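Side-chain contacts in elicitor protein Hrip2 (PDB 5FID), which probably acts as a secreted elicitor of the rice blast fungus that triggers defence responses in plants: residues A[63-68]-A[93-98]; A[48-53]-A[82-87]; A[6-11]-A[16-21]. The protein carries 1 engineered substitution. One frame throughout, in Å; residues are numbered along the deposited sequence.

Interaction 1. Residues A[63-68]-A[93-98]; sequences MFIGYS and VTLSPG. Engineered in segment 63-68: M63 (natural residue Leu).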
HETATM    1  N   MSE A  63      11.720  -7.201 -14.344  1.00 12.35           N
HETATM    2  CA  MSE A  63      10.627  -7.009 -13.423  1.00 12.50           C
HETATM    3  C   MSE A  63      11.291  -6.458 -12.173  1.00 12.36           C
HETATM    4  O   MSE A  63      12.501  -6.552 -12.039  1.00 13.06           O
HETATM    5  CB  MSE A  63       9.975  -8.355 -13.131  1.00 12.69           C
HETATM    6  CG  MSE A  63       8.636  -8.249 -12.460  1.00 12.49           C
HETATM    7 SE   MSE A  63       8.160 -10.005 -11.769  1.00 26.07          SE
HETATM    8  CE  MSE A  63       9.463 -10.211 -10.334  1.00 13.79           C
ATOM      9  N   PHE A  64      10.533  -5.827 -11.282  1.00 10.42           N
ATOM     10  CA  PHE A  64      11.104  -5.481  -9.980  1.00 10.29           C
ATOM     11  C   PHE A  64      10.188  -5.691  -8.790  1.00 10.51           C
ATOM     12  O   PHE A  64       8.958  -5.689  -8.909  1.00  9.59           O
ATOM     13  CB  PHE A  64      11.821  -4.104  -9.967  1.00 11.77           C
ATOM     14  CG  PHE A  64      10.928  -2.904  -9.757  1.00 10.98           C
ATOM     15  CD1 PHE A  64      10.444  -2.582  -8.494  1.00 13.25           C
ATOM     16  CD2 PHE A  64      10.658  -2.038 -10.810  1.00 12.97           C
ATOM     17  CE1 PHE A  64       9.649  -1.448  -8.289  1.00 13.24           C
ATOM     18  CE2 PHE A  64       9.863  -0.896 -10.616  1.00 13.18           C
ATOM     19  CZ  PHE A  64       9.361  -0.604  -9.358  1.00 12.61           C
ATOM     20  N   ILE A  65      10.817  -5.906  -7.640  1.00 11.36           N
ATOM     21  CA  ILE A  65      10.107  -6.002  -6.378  1.00 10.99           C
ATOM     22  C   ILE A  65      10.630  -4.866  -5.534  1.00 12.39           C
ATOM     23  O   ILE A  65      11.828  -4.789  -5.260  1.00 11.25           O
ATOM     24  CB  ILE A  65      10.414  -7.332  -5.668  1.00 11.62           C
ATOM     25  CG1 ILE A  65       9.898  -8.503  -6.519  1.00 12.97           C
ATOM     26  CG2 ILE A  65       9.784  -7.347  -4.273  1.00 11.50           C
ATOM     27  CD1 ILE A  65      10.809  -9.687  -6.527  1.00 12.88           C
ATOM     28  N   GLY A  66       9.748  -3.959  -5.135  1.00 11.83           N
ATOM     29  CA  GLY A  66      10.185  -2.842  -4.321  1.00 12.25           C
ATOM     30  C   GLY A  66       9.693  -3.031  -2.906  1.00 11.49           C
ATOM     31  O   GLY A  66       8.573  -3.484  -2.702  1.00 12.12           O
ATOM     32  N   TYR A  67      10.521  -2.697  -1.924  1.00 10.87           N
ATOM     33  CA  TYR A  67      10.060  -2.724  -0.544  1.00 12.53           C
ATOM     34  C   TYR A  67      10.634  -1.560   0.249  1.00 13.33           C
ATOM     35  O   TYR A  67      11.693  -1.042  -0.080  1.00 13.38           O
ATOM     36  CB  TYR A  67      10.415  -4.056   0.126  1.00 12.54           C
ATOM     37  CG  TYR A  67      11.891  -4.266   0.377  1.00 12.23           C
ATOM     38  CD1 TYR A  67      12.683  -4.940  -0.545  1.00 11.82           C
ATOM     39  CD2 TYR A  67      12.490  -3.813   1.544  1.00 13.86           C
ATOM     40  CE1 TYR A  67      14.041  -5.155  -0.311  1.00 12.01           C
ATOM     41  CE2 TYR A  67      13.835  -4.008   1.780  1.00 14.50           C
ATOM     42  CZ  TYR A  67      14.607  -4.682   0.856  1.00 13.75           C
ATOM     43  OH  TYR A  67      15.952  -4.877   1.107  1.00 13.46           O
ATOM     44  N   SER A  68       9.922  -1.154   1.293  1.00 12.20           N
ATOM     45  CA  SER A  68      10.434  -0.167   2.239  1.00 15.07           C
ATOM     46  C   SER A  68       9.655  -0.334   3.540  1.00 15.79           C
ATOM     47  O   SER A  68       8.691  -1.091   3.587  1.00 14.54           O
ATOM     48  CB  SER A  68      10.285   1.246   1.681  1.00 16.37           C
ATOM     49  OG  SER A  68       8.931   1.666   1.712  1.00 18.18           O
ATOM     50  N   VAL A  93       3.201 -15.163 -11.229  1.00 13.92           N
ATOM     51  CA  VAL A  93       4.117 -14.553 -10.268  1.00 12.85           C
ATOM     52  C   VAL A  93       3.334 -14.107  -9.041  1.00 13.30           C
ATOM     53  O   VAL A  93       2.297 -13.442  -9.154  1.00 11.87           O
ATOM     54  CB  VAL A  93       4.874 -13.344 -10.866  1.00 13.80           C
ATOM     55  CG1 VAL A  93       5.732 -12.672  -9.808  1.00 12.78           C
ATOM     56  CG2 VAL A  93       5.751 -13.784 -12.039  1.00 12.99           C
ATOM     57  N   THR A  94       3.827 -14.489  -7.865  1.00 13.70           N
ATOM     58  CA  THR A  94       3.195 -14.096  -6.608  1.00 12.65           C
ATOM     59  C   THR A  94       4.157 -13.234  -5.816  1.00 12.87           C
ATOM     60  O   THR A  94       5.366 -13.384  -5.935  1.00 11.57           O
ATOM     61  CB  THR A  94       2.800 -15.330  -5.769  1.00 15.63           C
ATOM     62  OG1 THR A  94       3.978 -16.080  -5.445  1.00 13.38           O
ATOM     63  CG2 THR A  94       1.849 -16.221  -6.547  1.00 15.06           C
ATOM     64  N   LEU A  95       3.624 -12.322  -5.014  1.00  9.29           N
ATOM     65  CA  LEU A  95       4.443 -11.589  -4.057  1.00 11.18           C
ATOM     66  C   LEU A  95       3.598 -11.441  -2.811  1.00 11.86           C
ATOM     67  O   LEU A  95       2.514 -10.857  -2.856  1.00 12.72           O
ATOM     68  CB  LEU A  95       4.838 -10.211  -4.599  1.00 10.09           C
ATOM     69  CG  LEU A  95       5.666  -9.343  -3.636  1.00 10.57           C
ATOM     70  CD1 LEU A  95       7.076  -9.891  -3.498  1.00  9.95           C
ATOM     71  CD2 LEU A  95       5.707  -7.882  -4.095  1.00  9.66           C
ATOM     72  N   SER A  96       4.075 -11.980  -1.697  1.00 11.94           N
ATOM     73  CA  SER A  96       3.276 -11.990  -0.475  1.00 13.15           C
ATOM     74  C   SER A  96       4.097 -11.542   0.730  1.00 12.82           C
ATOM     75  O   SER A  96       5.270 -11.887   0.842  1.00 11.35           O
ATOM     76  CB  SER A  96       2.755 -13.405  -0.240  1.00 16.94           C
ATOM     77  OG  SER A  96       2.170 -13.523   1.043  1.00 19.36           O
ATOM     78  N   PRO A  97       3.481 -10.785   1.651  1.00 13.39           N
ATOM     79  CA  PRO A  97       4.177 -10.401   2.878  1.00 13.29           C
ATOM     80  C   PRO A  97       3.869 -11.376   4.003  1.00 16.55           C
ATOM     81  O   PRO A  97       4.185 -11.084   5.158  1.00 19.11           O
ATOM     82  CB  PRO A  97       3.539  -9.055   3.216  1.00 12.89           C
ATOM     83  CG  PRO A  97       2.099  -9.266   2.802  1.00 13.40           C
ATOM     84  CD  PRO A  97       2.177 -10.104   1.531  1.00 14.60           C
ATOM     85  N   GLY A  98       3.262 -12.512   3.678  1.00 16.10           N
ATOM     86  CA  GLY A  98       2.781 -13.418   4.703  1.00 16.76           C
ATOM     87  C   GLY A  98       1.289 -13.202   4.911  1.00 19.43           C
ATOM     88  O   GLY A  98       0.640 -12.480   4.144  1.00 19.32           O
TER
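M63 and I65 look across at V93 and L95 from strands that run in much the same direction but belong to different sheets, M63 CA lying 10.5 Å from V93 CA and I65 CA 8.3 Å from L95 CA. No hydrogen bond links the two segments, and side chains alone bridge the gap. The closer pair is I65 with L95, which meet at a slant. I65 puts its CG2 methyl anti to the backbone N (chi1, measured to CG1, is -64°), which sends that branch into the fork of the leucine. There I65 CG2 meets L95 CD1 at 3.8 Å and L95 CD2 at 4.1 Å, one methyl wedged against two. At the other end M63 is an engineered residue, leucine in the natural protein, and is modelled as selenomethionine. Its chain is extended as far as the selenium and then bends at chi3 (69°). It slides past V93 in the opposite sense, with M63 SE 4.1 Å from V93 CG1. All four residues are buried, and nothing polar takes part. Past L95 the strand finishes in an ST turn, S96 OG accepting from G98 N at 3.0 Å, and the same hydroxyl is bonded to D103. Strand 63-69 lies between strands 49-54 and 75-81 in an antiparallel sheet, while 93-96 lies between 131-135 and 104-106 in a mixed one. L80, V53 and A133 pack around the contact, which forms part of the apolar layer between the two sheets of a beta-sandwich.

Interaction 2. Residues A[48-53]-A[82-87]; sequences GSTVKV and SEWGNP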
ATOM      1  N   GLY A  48      15.122   0.583   2.417  1.00 16.23           N
ATOM      2  CA  GLY A  48      14.295  -0.014   1.383  1.00 14.67           C
ATOM      3  C   GLY A  48      15.135  -0.275   0.143  1.00 13.79           C
ATOM      4  O   GLY A  48      16.292   0.146   0.065  1.00 11.44           O
ATOM      5  N   SER A  49      14.561  -0.954  -0.843  1.00 13.56           N
ATOM      6  CA  SER A  49      15.341  -1.313  -2.022  1.00 13.20           C
ATOM      7  C   SER A  49      14.468  -1.645  -3.215  1.00 13.65           C
ATOM      8  O   SER A  49      13.280  -1.937  -3.071  1.00 11.64           O
ATOM      9  CB  SER A  49      16.237  -2.509  -1.705  1.00 11.74           C
ATOM     10  OG  SER A  49      17.312  -2.595  -2.630  1.00 12.31           O
ATOM     11  N   THR A  50      15.082  -1.592  -4.392  1.00 13.84           N
ATOM     12  CA  THR A  50      14.496  -2.122  -5.609  1.00 14.02           C
ATOM     13  C   THR A  50      15.225  -3.405  -5.991  1.00 13.20           C
ATOM     14  O   THR A  50      16.442  -3.402  -6.208  1.00 14.10           O
ATOM     15  CB  THR A  50      14.626  -1.113  -6.763  1.00 15.92           C
ATOM     16  OG1 THR A  50      13.844   0.047  -6.456  1.00 19.20           O
ATOM     17  CG2 THR A  50      14.130  -1.722  -8.065  1.00 16.69           C
ATOM     18  N   VAL A  51      14.493  -4.510  -6.066  1.00 11.12           N
ATOM     19  CA  VAL A  51      15.112  -5.778  -6.452  1.00 10.01           C
ATOM     20  C   VAL A  51      14.766  -6.079  -7.907  1.00 10.58           C
ATOM     21  O   VAL A  51      13.613  -6.386  -8.220  1.00 10.82           O
ATOM     22  CB  VAL A  51      14.635  -6.931  -5.546  1.00 10.32           C
ATOM     23  CG1 VAL A  51      15.325  -8.225  -5.930  1.00 10.09           C
ATOM     24  CG2 VAL A  51      14.941  -6.620  -4.089  1.00 11.60           C
ATOM     25  N   LYS A  52      15.753  -5.975  -8.801  1.00 11.07           N
ATOM     26  CA  LYS A  52      15.528  -6.293 -10.216  1.00 10.62           C
ATOM     27  C   LYS A  52      15.597  -7.793 -10.438  1.00 11.27           C
ATOM     28  O   LYS A  52      16.391  -8.475  -9.796  1.00 11.48           O
ATOM     29  CB  LYS A  52      16.572  -5.615 -11.105  1.00 11.97           C
ATOM     30  CG  LYS A  52      16.604  -4.104 -11.029  1.00 12.94           C
ATOM     31  CD  LYS A  52      17.655  -3.559 -11.992  1.00 14.74           C
ATOM     32  CE  LYS A  52      17.719  -2.025 -11.950  1.00 16.11           C
ATOM     33  NZ  LYS A  52      18.792  -1.531 -12.880  1.00 17.43           N
ATOM     34  N   VAL A  53      14.755  -8.298 -11.345  1.00 11.06           N
ATOM     35  CA  VAL A  53      14.668  -9.722 -11.653  1.00 10.84           C
ATOM     36  C   VAL A  53      14.559  -9.861 -13.163  1.00 11.56           C
ATOM     37  O   VAL A  53      13.642  -9.329 -13.779  1.00 11.34           O
ATOM     38  CB  VAL A  53      13.417 -10.364 -11.010  1.00 11.79           C
ATOM     39  CG1 VAL A  53      13.401 -11.859 -11.262  1.00 13.95           C
ATOM     40  CG2 VAL A  53      13.385 -10.082  -9.506  1.00 11.36           C
ATOM     41  N   SER A  82       5.905  -4.264 -13.123  1.00 10.65           N
ATOM     42  CA  SER A  82       6.363  -4.539 -14.486  1.00 10.49           C
ATOM     43  C   SER A  82       6.650  -3.245 -15.250  1.00 11.06           C
ATOM     44  O   SER A  82       6.657  -3.244 -16.486  1.00 10.24           O
ATOM     45  CB  SER A  82       5.334  -5.370 -15.255  1.00 10.43           C
ATOM     46  OG  SER A  82       4.108  -4.663 -15.406  1.00 10.98           O
ATOM     47  N   GLU A  83       6.904  -2.154 -14.524  1.00 10.19           N
ATOM     48  CA  GLU A  83       7.130  -0.839 -15.139  1.00 12.59           C
ATOM     49  C   GLU A  83       8.371  -0.767 -16.012  1.00 12.22           C
ATOM     50  O   GLU A  83       8.459   0.085 -16.897  1.00 12.49           O
ATOM     51  CB  GLU A  83       7.239   0.253 -14.068  1.00 12.08           C
ATOM     52  CG  GLU A  83       5.949   0.617 -13.378  1.00 13.55           C
ATOM     53  CD  GLU A  83       6.204   1.444 -12.141  1.00 17.62           C
ATOM     54  OE1 GLU A  83       6.846   0.919 -11.193  1.00 15.07           O
ATOM     55  OE2 GLU A  83       5.777   2.620 -12.115  1.00 17.70           O
ATOM     56  N   TRP A  84       9.338  -1.643 -15.753  1.00 11.13           N
ATOM     57  CA  TRP A  84      10.565  -1.667 -16.553  1.00 11.73           C
ATOM     58  C   TRP A  84      10.655  -2.907 -17.432  1.00 11.72           C
ATOM     59  O   TRP A  84      11.664  -3.111 -18.115  1.00 10.97           O
ATOM     60  CB  TRP A  84      11.804  -1.608 -15.651  1.00 12.31           C
ATOM     61  CG  TRP A  84      11.784  -0.467 -14.659  1.00 13.06           C
ATOM     62  CD1 TRP A  84      11.046   0.676 -14.737  1.00 14.25           C
ATOM     63  CD2 TRP A  84      12.538  -0.378 -13.439  1.00 15.28           C
ATOM     64  NE1 TRP A  84      11.295   1.478 -13.643  1.00 13.56           N
ATOM     65  CE2 TRP A  84      12.205   0.853 -12.830  1.00 14.82           C
ATOM     66  CE3 TRP A  84      13.449  -1.223 -12.800  1.00 12.79           C
ATOM     67  CZ2 TRP A  84      12.767   1.267 -11.614  1.00 16.53           C
ATOM     68  CZ3 TRP A  84      14.012  -0.808 -11.595  1.00 13.78           C
ATOM     69  CH2 TRP A  84      13.663   0.423 -11.012  1.00 16.69           C
ATOM     70  N   GLY A  85       9.612  -3.731 -17.400  1.00 12.18           N
ATOM     71  CA  GLY A  85       9.586  -4.977 -18.149  1.00 13.61           C
ATOM     72  C   GLY A  85       9.021  -6.122 -17.314  1.00 13.29           C
ATOM     73  O   GLY A  85       8.744  -5.950 -16.138  1.00 12.17           O
ATOM     74  N   ASN A  86       8.830  -7.284 -17.929  1.00 12.14           N
ATOM     75  CA  ASN A  86       8.439  -8.491 -17.208  1.00 12.74           C
ATOM     76  C   ASN A  86       8.699  -9.729 -18.042  1.00 13.24           C
ATOM     77  O   ASN A  86       7.881 -10.092 -18.889  1.00 13.21           O
ATOM     78  CB  ASN A  86       6.965  -8.480 -16.794  1.00 11.88           C
ATOM     79  CG  ASN A  86       6.594  -9.716 -15.976  1.00 13.45           C
ATOM     80  OD1 ASN A  86       7.472 -10.495 -15.569  1.00 12.61           O
ATOM     81  ND2 ASN A  86       5.306  -9.903 -15.728  1.00 12.78           N
ATOM     82  N   PRO A  87       9.839 -10.387 -17.791  1.00 15.67           N
ATOM     83  CA  PRO A  87      10.265 -11.582 -18.523  1.00 16.65           C
ATOM     84  C   PRO A  87       9.342 -12.751 -18.232  1.00 16.98           C
ATOM     85  O   PRO A  87       9.374 -13.754 -18.953  1.00 16.77           O
ATOM     86  CB  PRO A  87      11.650 -11.879 -17.934  1.00 16.95           C
ATOM     87  CG  PRO A  87      12.103 -10.607 -17.327  1.00 17.06           C
ATOM     88  CD  PRO A  87      10.854  -9.946 -16.820  1.00 15.59           C
TER
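T50 pushes its methyl against the six-membered ring of W84, and this is the tight part of the contact. T50 CG2 stands anti to the backbone N and reaches W84 CZ3 at 3.6 Å and W84 CH2 at 3.7 Å, approaching the indole obliquely. Threonine and tryptophan come at each other from opposite directions, and F64 of the neighbouring strand meets the same indole with its ring plane tilted by about 40°. W84 is carried by a type I beta turn from S82 to G85, closed by G85 N donating to S82 O at 3.1 Å. That turn belongs to the loop after strand 75-81. It folds back so that the indole lies on strand 49-54, on the face of the antiparallel sheet turned away from the sandwich interior.

Toward solvent the packing thins. K52, its chain extended from CG to NZ, crosses the tryptophan at about a right angle and touches it through methylene carbon alone, K52 CE lying 3.9 Å from W84 CZ3. The lysine also makes a cation-pi contact with F21 on the next strand. Farther along, P87 leans on the backbone rather than on a side chain: P87 CG sits 4.1 Å from V53 O, and the proline's own carbonyl O accepts from K55.

Interaction 3. Residues A[6-11]-A[16-21]; sequences AIVHNN and VYVQSF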
ATOM      1  N   ALA A   6      13.800 -10.025   2.149  1.00 12.52           N
ATOM      2  CA  ALA A   6      13.198  -9.945   0.825  1.00 12.08           C
ATOM      3  C   ALA A   6      13.676 -11.195   0.110  1.00 12.95           C
ATOM      4  O   ALA A   6      14.877 -11.467   0.061  1.00 11.56           O
ATOM      5  CB  ALA A   6      13.650  -8.688   0.082  1.00 10.31           C
ATOM      6  N   ILE A   7      12.739 -11.951  -0.450  1.00 10.87           N
ATOM      7  CA  ILE A   7      13.041 -13.282  -0.967  1.00 12.43           C
ATOM      8  C   ILE A   7      12.491 -13.442  -2.376  1.00 11.94           C
ATOM      9  O   ILE A   7      11.372 -13.035  -2.657  1.00 11.42           O
ATOM     10  CB  ILE A   7      12.384 -14.351  -0.073  1.00 12.05           C
ATOM     11  CG1 ILE A   7      12.890 -14.241   1.363  1.00 14.19           C
ATOM     12  CG2 ILE A   7      12.624 -15.752  -0.607  1.00 13.48           C
ATOM     13  CD1 ILE A   7      12.004 -14.970   2.341  1.00 16.98           C
ATOM     14  N   VAL A   8      13.282 -14.030  -3.266  1.00 12.15           N
ATOM     15  CA  VAL A   8      12.794 -14.363  -4.597  1.00 12.02           C
ATOM     16  C   VAL A   8      13.032 -15.838  -4.893  1.00 12.46           C
ATOM     17  O   VAL A   8      14.174 -16.275  -5.026  1.00 12.04           O
ATOM     18  CB  VAL A   8      13.466 -13.512  -5.692  1.00 11.12           C
ATOM     19  CG1 VAL A   8      12.903 -13.880  -7.064  1.00 11.75           C
ATOM     20  CG2 VAL A   8      13.237 -12.033  -5.431  1.00 11.58           C
ATOM     21  N   HIS A   9      11.951 -16.607  -4.987  1.00 12.23           N
ATOM     22  CA  HIS A   9      12.063 -18.029  -5.336  1.00 13.18           C
ATOM     23  C   HIS A   9      11.937 -18.188  -6.840  1.00 11.85           C
ATOM     24  O   HIS A   9      10.902 -17.848  -7.412  1.00 11.64           O
ATOM     25  CB  HIS A   9      10.941 -18.858  -4.710  1.00 13.99           C
ATOM     26  CG  HIS A   9      10.862 -18.771  -3.216  1.00 16.11           C
ATOM     27  ND1 HIS A   9      11.849 -19.248  -2.390  1.00 18.65           N
ATOM     28  CD2 HIS A   9       9.876 -18.297  -2.412  1.00 18.51           C
ATOM     29  CE1 HIS A   9      11.486 -19.056  -1.125  1.00 19.06           C
ATOM     30  NE2 HIS A   9      10.298 -18.488  -1.114  1.00 18.08           N
ATOM     31  N   ASN A  10      12.972 -18.719  -7.483  1.00 10.66           N
ATOM     32  CA  ASN A  10      12.887 -18.992  -8.918  1.00 13.36           C
ATOM     33  C   ASN A  10      12.327 -20.388  -9.215  1.00 12.48           C
ATOM     34  O   ASN A  10      13.066 -21.367  -9.207  1.00 12.81           O
ATOM     35  CB  ASN A  10      14.254 -18.827  -9.593  1.00 12.31           C
ATOM     36  CG  ASN A  10      14.196 -19.128 -11.075  1.00 11.84           C
ATOM     37  OD1 ASN A  10      13.132 -19.031 -11.691  1.00 12.23           O
ATOM     38  ND2 ASN A  10      15.331 -19.495 -11.656  1.00 11.40           N
ATOM     39  N   ASN A  11      11.027 -20.475  -9.488  1.00  9.45           N
ATOM     40  CA  ASN A  11      10.418 -21.756  -9.827  1.00 11.92           C
ATOM     41  C   ASN A  11      10.277 -21.931 -11.341  1.00 11.59           C
ATOM     42  O   ASN A  11       9.621 -22.862 -11.806  1.00 11.49           O
ATOM     43  CB  ASN A  11       9.066 -21.910  -9.114  1.00 10.78           C
ATOM     44  CG  ASN A  11       8.547 -23.347  -9.126  1.00 13.46           C
ATOM     45  OD1 ASN A  11       9.249 -24.286  -8.731  1.00 13.90           O
ATOM     46  ND2 ASN A  11       7.304 -23.521  -9.576  1.00 13.15           N
ATOM     47  N   VAL A  16      17.559 -17.309 -13.821  1.00 15.58           N
ATOM     48  CA  VAL A  16      17.223 -15.891 -13.686  1.00 13.60           C
ATOM     49  C   VAL A  16      18.301 -15.153 -12.904  1.00 14.53           C
ATOM     50  O   VAL A  16      19.115 -15.775 -12.220  1.00 15.60           O
ATOM     51  CB  VAL A  16      15.855 -15.684 -13.005  1.00 15.47           C
ATOM     52  CG1 VAL A  16      14.788 -16.504 -13.694  1.00 15.30           C
ATOM     53  CG2 VAL A  16      15.933 -16.053 -11.544  1.00 16.66           C
ATOM     54  N   TYR A  17      18.314 -13.828 -13.020  1.00 11.28           N
ATOM     55  CA  TYR A  17      19.319 -13.008 -12.354  1.00 11.89           C
ATOM     56  C   TYR A  17      18.620 -11.990 -11.476  1.00 10.60           C
ATOM     57  O   TYR A  17      17.635 -11.378 -11.892  1.00 10.69           O
ATOM     58  CB  TYR A  17      20.222 -12.326 -13.387  1.00 11.53           C
ATOM     59  CG  TYR A  17      20.916 -13.341 -14.258  1.00 12.35           C
ATOM     60  CD1 TYR A  17      22.176 -13.814 -13.940  1.00 14.44           C
ATOM     61  CD2 TYR A  17      20.283 -13.868 -15.373  1.00 14.07           C
ATOM     62  CE1 TYR A  17      22.806 -14.778 -14.737  1.00 15.30           C
ATOM     63  CE2 TYR A  17      20.905 -14.819 -16.171  1.00 16.15           C
ATOM     64  CZ  TYR A  17      22.158 -15.268 -15.849  1.00 15.58           C
ATOM     65  OH  TYR A  17      22.758 -16.225 -16.652  1.00 19.05           O
ATOM     66  N   VAL A  18      19.113 -11.836 -10.251  1.00  9.59           N
ATOM     67  CA  VAL A  18      18.472 -10.972  -9.272  1.00  9.94           C
ATOM     68  C   VAL A  18      19.519 -10.059  -8.654  1.00 10.04           C
ATOM     69  O   VAL A  18      20.631 -10.499  -8.372  1.00 11.31           O
ATOM     70  CB  VAL A  18      17.815 -11.819  -8.155  1.00 10.09           C
ATOM     71  CG1 VAL A  18      17.148 -10.921  -7.113  1.00 10.30           C
ATOM     72  CG2 VAL A  18      16.787 -12.770  -8.743  1.00  9.67           C
ATOM     73  N   GLN A  19      19.182  -8.782  -8.471  1.00 10.03           N
ATOM     74  CA  GLN A  19      20.085  -7.860  -7.781  1.00 11.12           C
ATOM     75  C   GLN A  19      19.314  -6.727  -7.102  1.00 11.00           C
ATOM     76  O   GLN A  19      18.327  -6.203  -7.649  1.00 10.81           O
ATOM     77  CB  GLN A  19      21.148  -7.293  -8.735  1.00 10.44           C
ATOM     78  CG  GLN A  19      22.294  -6.579  -8.031  1.00 11.21           C
ATOM     79  CD  GLN A  19      23.392  -6.143  -8.985  1.00 13.26           C
ATOM     80  OE1 GLN A  19      23.177  -6.055 -10.196  1.00 14.30           O
ATOM     81  NE2 GLN A  19      24.589  -5.880  -8.442  1.00 13.46           N
ATOM     82  N   SER A  20      19.765  -6.358  -5.905  1.00 11.21           N
ATOM     83  CA  SER A  20      19.088  -5.345  -5.096  1.00 12.04           C
ATOM     84  C   SER A  20      19.801  -4.002  -5.160  1.00 12.64           C
ATOM     85  O   SER A  20      21.033  -3.928  -5.070  1.00 11.83           O
ATOM     86  CB  SER A  20      18.986  -5.804  -3.637  1.00 13.16           C
ATOM     87  OG  SER A  20      18.151  -4.928  -2.885  1.00 13.60           O
ATOM     88  N   PHE A  21      19.010  -2.944  -5.317  1.00 10.44           N
ATOM     89  CA  PHE A  21      19.523  -1.595  -5.492  1.00 12.43           C
ATOM     90  C   PHE A  21      18.938  -0.696  -4.417  1.00 10.90           C
ATOM     91  O   PHE A  21      17.840  -0.158  -4.590  1.00 11.44           O
ATOM     92  CB  PHE A  21      19.118  -1.080  -6.877  1.00 10.77           C
ATOM     93  CG  PHE A  21      19.723  -1.862  -7.998  1.00 12.73           C
ATOM     94  CD1 PHE A  21      19.206  -3.096  -8.357  1.00 11.14           C
ATOM     95  CD2 PHE A  21      20.827  -1.379  -8.675  1.00 13.13           C
ATOM     96  CE1 PHE A  21      19.780  -3.838  -9.367  1.00 12.35           C
ATOM     97  CE2 PHE A  21      21.395  -2.111  -9.696  1.00 13.65           C
ATOM     98  CZ  PHE A  21      20.872  -3.339 -10.045  1.00 14.18           C
TER
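N10 extends its amide away from its strand, CG anti to the backbone N (chi1 179°), while V16 opposite holds CG1 anti to its carbonyl carbon (chi1 -52°), with CG2 between N and the carbonyl carbon. These two settings bring both valine methyls over one and the same face of the asparagine amide. V16 CG2 sits above the carbon and nitrogen, 3.6 Å from N10 CG and 3.5 Å from N10 ND2, whereas V16 CG1 lies over the outer end of the amide, 3.6 Å from N10 OD1 and 3.7 Å from N10 ND2. The amide packs flat against an apolar branch, while its polar atoms bond to the connection between the strands: N10 OD1 accepts from C12 N, two residues on, which makes an Asx turn at the end of the strand, and N10 ND2 donates to D14 O. A buried polar group is thus satisfied at both ends and held against rotation. A disulfide between C12 and C136 has been seen in a structure of this protein.

Two residues before N10 and two after V16, V8 faces V18 more loosely, V8 CG1 being 4.4 Å from V18 CG2. L135 lies against both V8 and V16, and F40 and L34 against V18, so the valines form part of the buried core. No hydrogen bond joins the two segments: strand 5-10 bonds to 39-43 and 131-135, and strand 16-22 to 32-34 and 49-54. Successive antiparallel strands that face each other through side chains, each in its own sheet, are the mark of a beta-arch, here the step from one layer of the beta-sandwich to the other.

From the N terminus, interaction 3 comes first and closes the shortest loop, with four residues between its segments as the chain passes from the mixed sheet to the antiparallel one. Interactions 2 and 1 follow it and cross each other: 48-53 pairs with 82-87, and 63-68, lying between those two, reaches on to 93-98. Interactions 1 and 3 both join the two sheets and meet where I65 CD1 packs 3.5 Å from V8 CG2. Interaction 2 instead brings a loop onto the antiparallel sheet. Strands 16-22, 49-54 and 63-69 are consecutive neighbours there, so backbone hydrogen bonding couples all three contacts through 49-54.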